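PDB 2D5C: shikimate dehydrogenase (NADP(+)), which catalyses the reversible NADPH-linked reduction of 3-dehydroshikimate to shikimate, a step on the chorismate pathway to the aromatic amino acids. Local coordinates for residues A[181-191]-A[206-217]. Sequence-based numbering, arbitrary orientation.
With SO4 (sulfate ion), chain C.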
# COMPACT_ATOMS: atom_id res chain seq x y z
N VAL A 181 -30.79 12.51 -1.04
CA VAL A 181 -31.98 13.24 -1.49
C VAL A 181 -31.50 14.21 -2.56
O VAL A 181 -30.55 14.97 -2.35
CB VAL A 181 -32.67 14.04 -0.35
CG1 VAL A 181 -33.86 14.83 -0.91
CG2 VAL A 181 -33.16 13.10 0.73
N GLY A 182 -32.15 14.17 -3.71
CA GLY A 182 -31.75 15.06 -4.78
C GLY A 182 -31.05 14.33 -5.91
O GLY A 182 -30.95 14.85 -7.02
N LEU A 183 -30.56 13.13 -5.63
CA LEU A 183 -29.87 12.34 -6.65
C LEU A 183 -30.84 12.04 -7.80
O LEU A 183 -31.89 11.43 -7.60
CB LEU A 183 -29.34 11.04 -6.03
CG LEU A 183 -28.62 10.05 -6.95
CD1 LEU A 183 -27.39 10.69 -7.57
CD2 LEU A 183 -28.22 8.83 -6.14
N GLU A 184 -30.47 12.48 -8.99
CA GLU A 184 -31.28 12.30 -10.20
C GLU A 184 -32.74 12.70 -9.99
O GLU A 184 -33.65 12.07 -10.54
CB GLU A 184 -31.20 10.84 -10.67
CG GLU A 184 -29.80 10.23 -10.62
CD GLU A 184 -28.93 10.57 -11.82
OE1 GLU A 184 -29.02 11.71 -12.32
OE2 GLU A 184 -28.15 9.69 -12.26
N ASP A 185 -32.98 13.73 -9.18
CA ASP A 185 -34.35 14.19 -8.94
C ASP A 185 -34.34 15.70 -8.65
O ASP A 185 -34.25 16.12 -7.49
CB ASP A 185 -34.97 13.43 -7.76
CG ASP A 185 -36.45 13.73 -7.60
OD1 ASP A 185 -36.95 14.65 -8.29
OD2 ASP A 185 -37.12 13.06 -6.78
N PRO A 186 -34.42 16.53 -9.70
CA PRO A 186 -34.42 17.99 -9.56
C PRO A 186 -35.55 18.54 -8.70
O PRO A 186 -35.52 19.71 -8.30
CB PRO A 186 -34.51 18.48 -11.01
CG PRO A 186 -33.83 17.38 -11.77
CD PRO A 186 -34.41 16.14 -11.13
N SER A 187 -36.56 17.72 -8.41
CA SER A 187 -37.69 18.17 -7.61
C SER A 187 -37.52 17.95 -6.12
O SER A 187 -38.32 18.42 -5.32
CB SER A 187 -38.98 17.46 -8.05
OG SER A 187 -39.19 16.26 -7.31
N ALA A 188 -36.46 17.24 -5.74
CA ALA A 188 -36.26 16.91 -4.35
C ALA A 188 -35.06 17.55 -3.68
O ALA A 188 -33.98 17.66 -4.27
CB ALA A 188 -36.18 15.39 -4.20
N SER A 189 -35.27 17.94 -2.44
CA SER A 189 -34.23 18.55 -1.62
C SER A 189 -34.42 18.05 -0.20
O SER A 189 -35.55 17.91 0.28
CB SER A 189 -34.35 20.08 -1.66
OG SER A 189 -33.56 20.68 -0.64
N PRO A 190 -33.31 17.78 0.51
CA PRO A 190 -33.37 17.29 1.89
C PRO A 190 -33.85 18.31 2.90
O PRO A 190 -34.22 17.97 4.03
CB PRO A 190 -31.93 16.84 2.15
CG PRO A 190 -31.13 17.86 1.35
CD PRO A 190 -31.91 17.91 0.05
N LEU A 191 -33.88 19.58 2.48
CA LEU A 191 -34.26 20.65 3.38
C LEU A 191 -35.31 21.61 2.80
O LEU A 191 -35.14 22.11 1.70
CB LEU A 191 -32.99 21.44 3.72
CG LEU A 191 -32.97 22.43 4.87
CD1 LEU A 191 -32.92 21.68 6.18
CD2 LEU A 191 -31.74 23.33 4.76
N VAL A 206 -24.00 15.36 -3.74
CA VAL A 206 -24.71 14.85 -4.91
C VAL A 206 -24.30 15.73 -6.09
O VAL A 206 -24.37 16.96 -5.99
CB VAL A 206 -26.25 14.95 -4.75
CG1 VAL A 206 -26.95 14.66 -6.09
CG2 VAL A 206 -26.74 13.98 -3.68
N TYR A 207 -23.86 15.10 -7.18
CA TYR A 207 -23.46 15.85 -8.36
C TYR A 207 -24.20 15.41 -9.63
O TYR A 207 -23.79 15.71 -10.75
CB TYR A 207 -21.94 15.79 -8.56
CG TYR A 207 -21.37 14.39 -8.63
CD1 TYR A 207 -21.53 13.61 -9.77
CD2 TYR A 207 -20.69 13.85 -7.55
CE1 TYR A 207 -21.03 12.31 -9.83
CE2 TYR A 207 -20.19 12.55 -7.59
CZ TYR A 207 -20.36 11.79 -8.73
OH TYR A 207 -19.87 10.51 -8.77
N ARG A 208 -25.31 14.70 -9.44
CA ARG A 208 -26.18 14.26 -10.53
C ARG A 208 -27.62 14.52 -10.11
O ARG A 208 -28.20 13.75 -9.35
CB ARG A 208 -26.02 12.76 -10.82
CG ARG A 208 -24.83 12.41 -11.70
CD ARG A 208 -24.90 10.95 -12.15
NE ARG A 208 -23.85 10.59 -13.09
CZ ARG A 208 -23.76 11.06 -14.33
NH1 ARG A 208 -24.67 11.91 -14.79
NH2 ARG A 208 -22.76 10.69 -15.12
N PRO A 209 -28.21 15.63 -10.58
CA PRO A 209 -27.68 16.67 -11.47
C PRO A 209 -26.58 17.49 -10.79
O PRO A 209 -26.47 17.47 -9.56
CB PRO A 209 -28.91 17.51 -11.77
CG PRO A 209 -29.65 17.45 -10.47
CD PRO A 209 -29.56 15.98 -10.12
N LEU A 210 -25.77 18.20 -11.57
CA LEU A 210 -24.70 19.01 -10.98
C LEU A 210 -25.29 20.11 -10.09
O LEU A 210 -24.89 20.27 -8.94
CB LEU A 210 -23.84 19.65 -12.08
CG LEU A 210 -22.66 20.51 -11.61
CD1 LEU A 210 -21.67 19.65 -10.80
CD2 LEU A 210 -21.95 21.14 -12.81
N TRP A 211 -26.24 20.87 -10.64
CA TRP A 211 -26.89 21.91 -9.87
C TRP A 211 -28.21 21.40 -9.35
O TRP A 211 -29.26 21.57 -9.97
CB TRP A 211 -27.06 23.17 -10.71
CG TRP A 211 -25.75 23.83 -10.92
CD1 TRP A 211 -24.94 23.73 -12.02
CD2 TRP A 211 -25.00 24.58 -9.94
NE1 TRP A 211 -23.74 24.36 -11.78
CE2 TRP A 211 -23.75 24.89 -10.52
CE3 TRP A 211 -25.27 25.00 -8.64
CZ2 TRP A 211 -22.77 25.62 -9.83
CZ3 TRP A 211 -24.30 25.73 -7.95
CH2 TRP A 211 -23.06 26.02 -8.55
N THR A 212 -28.13 20.73 -8.21
CA THR A 212 -29.26 20.13 -7.52
C THR A 212 -30.24 21.17 -7.02
O THR A 212 -29.92 22.36 -6.96
CB THR A 212 -28.75 19.32 -6.32
OG1 THR A 212 -28.03 20.19 -5.44
CG2 THR A 212 -27.81 18.21 -6.79
N ARG A 213 -31.43 20.72 -6.64
CA ARG A 213 -32.42 21.64 -6.11
C ARG A 213 -31.83 22.30 -4.85
O ARG A 213 -31.91 23.51 -4.69
CB ARG A 213 -33.72 20.91 -5.77
CG ARG A 213 -34.79 21.87 -5.30
CD ARG A 213 -36.16 21.23 -5.09
NE ARG A 213 -37.04 22.23 -4.50
CZ ARG A 213 -38.07 21.98 -3.70
NH1 ARG A 213 -38.39 20.73 -3.38
NH2 ARG A 213 -38.76 22.99 -3.19
N PHE A 214 -31.23 21.49 -3.98
CA PHE A 214 -30.60 21.99 -2.74
C PHE A 214 -29.61 23.14 -3.02
O PHE A 214 -29.63 24.18 -2.35
CB PHE A 214 -29.86 20.82 -2.06
CG PHE A 214 -29.02 21.21 -0.86
CD1 PHE A 214 -29.59 21.30 0.40
CD2 PHE A 214 -27.66 21.41 -0.99
CE1 PHE A 214 -28.80 21.57 1.53
CE2 PHE A 214 -26.85 21.69 0.13
CZ PHE A 214 -27.43 21.77 1.39
N LEU A 215 -28.73 22.95 -3.99
CA LEU A 215 -27.74 23.99 -4.29
C LEU A 215 -28.38 25.23 -4.91
O LEU A 215 -27.96 26.34 -4.62
CB LEU A 215 -26.65 23.46 -5.23
CG LEU A 215 -25.59 22.56 -4.59
CD1 LEU A 215 -24.64 22.06 -5.68
CD2 LEU A 215 -24.82 23.32 -3.52
N ARG A 216 -29.37 25.02 -5.76
CA ARG A 216 -30.05 26.16 -6.37
C ARG A 216 -30.78 26.95 -5.29
O ARG A 216 -30.83 28.17 -5.33
CB ARG A 216 -31.02 25.68 -7.46
CG ARG A 216 -30.32 25.16 -8.72
CD ARG A 216 -31.29 24.39 -9.62
NE ARG A 216 -30.69 23.92 -10.86
CZ ARG A 216 -30.54 24.66 -11.96
NH1 ARG A 216 -30.95 25.92 -11.98
NH2 ARG A 216 -30.01 24.13 -13.06
N GLU A 217 -31.36 26.25 -4.32
CA GLU A 217 -32.05 26.92 -3.23
C GLU A 217 -31.05 27.71 -2.40
O GLU A 217 -31.31 28.85 -2.01
CB GLU A 217 -32.75 25.91 -2.33
CG GLU A 217 -33.99 25.31 -2.94
CD GLU A 217 -34.55 24.18 -2.09
OE1 GLU A 217 -33.74 23.35 -1.63
OE2 GLU A 217 -35.78 24.12 -1.89
S SO4 C . -40.22 23.11 0.13
O1 SO4 C . -39.01 24.19 0.08
O2 SO4 C . -40.80 23.27 1.44
O3 SO4 C . -41.06 23.34 -0.84
O4 SO4 C . -39.53 21.85 0.08
O HOH W 1 -31.82 17.70 -7.07
O HOH W 2 -31.43 18.68 -3.77
O HOH W 3 -36.56 22.12 -0.55
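Two loops at the C-terminal ends of neighbouring parallel strands in the Rossmann-type NADP-binding domain meet here: 181-191, which follows strand 174-177, lies along 206-217, which follows strand 201-204 and runs through the shikimate-binding Y207 into helix 213-220. One straight backbone bond ties them, from E184 N to R208 O (2.6 Å, N-H...O 175°); the accepting carbonyl belongs to the cis peptide between R208 and P209. The E184 carboxylate lies alongside the R208 chain, E184 OE2 3.5 Å from R208 CD, while the R208 guanidinium reaches on to the carbonyl of H13. Next comes the type I turn D185-A188, set over the first turn of the helix. Its carbonyls are joined to the helix N-terminus by water: one water bridges D185 O and R213 N, another A188 O and F214 N. R213 CB lies 3.3 Å from P186 O; from there an extended chain, CG anti to the backbone N (chi1 -176°), carries NH1 to a weak hydrogen bond with S187 O. P190 CG comes 3.9 Å from F214 CD1, the two side chains crossing at about a right angle. E217 reaches back from the helix to put OE1 2.9 Å from S189 OG, while its OE2 sits 3.4 Å from R213 NH2, well out of the guanidinium plane. With an alanine in place of E217, R213 would probably lose one nearby negative charge and S189 a carboxylate neighbour. R213 NH2 also gives a weak hydrogen bond to sulfate O3, 3.3 Å away at the guanidinium edge.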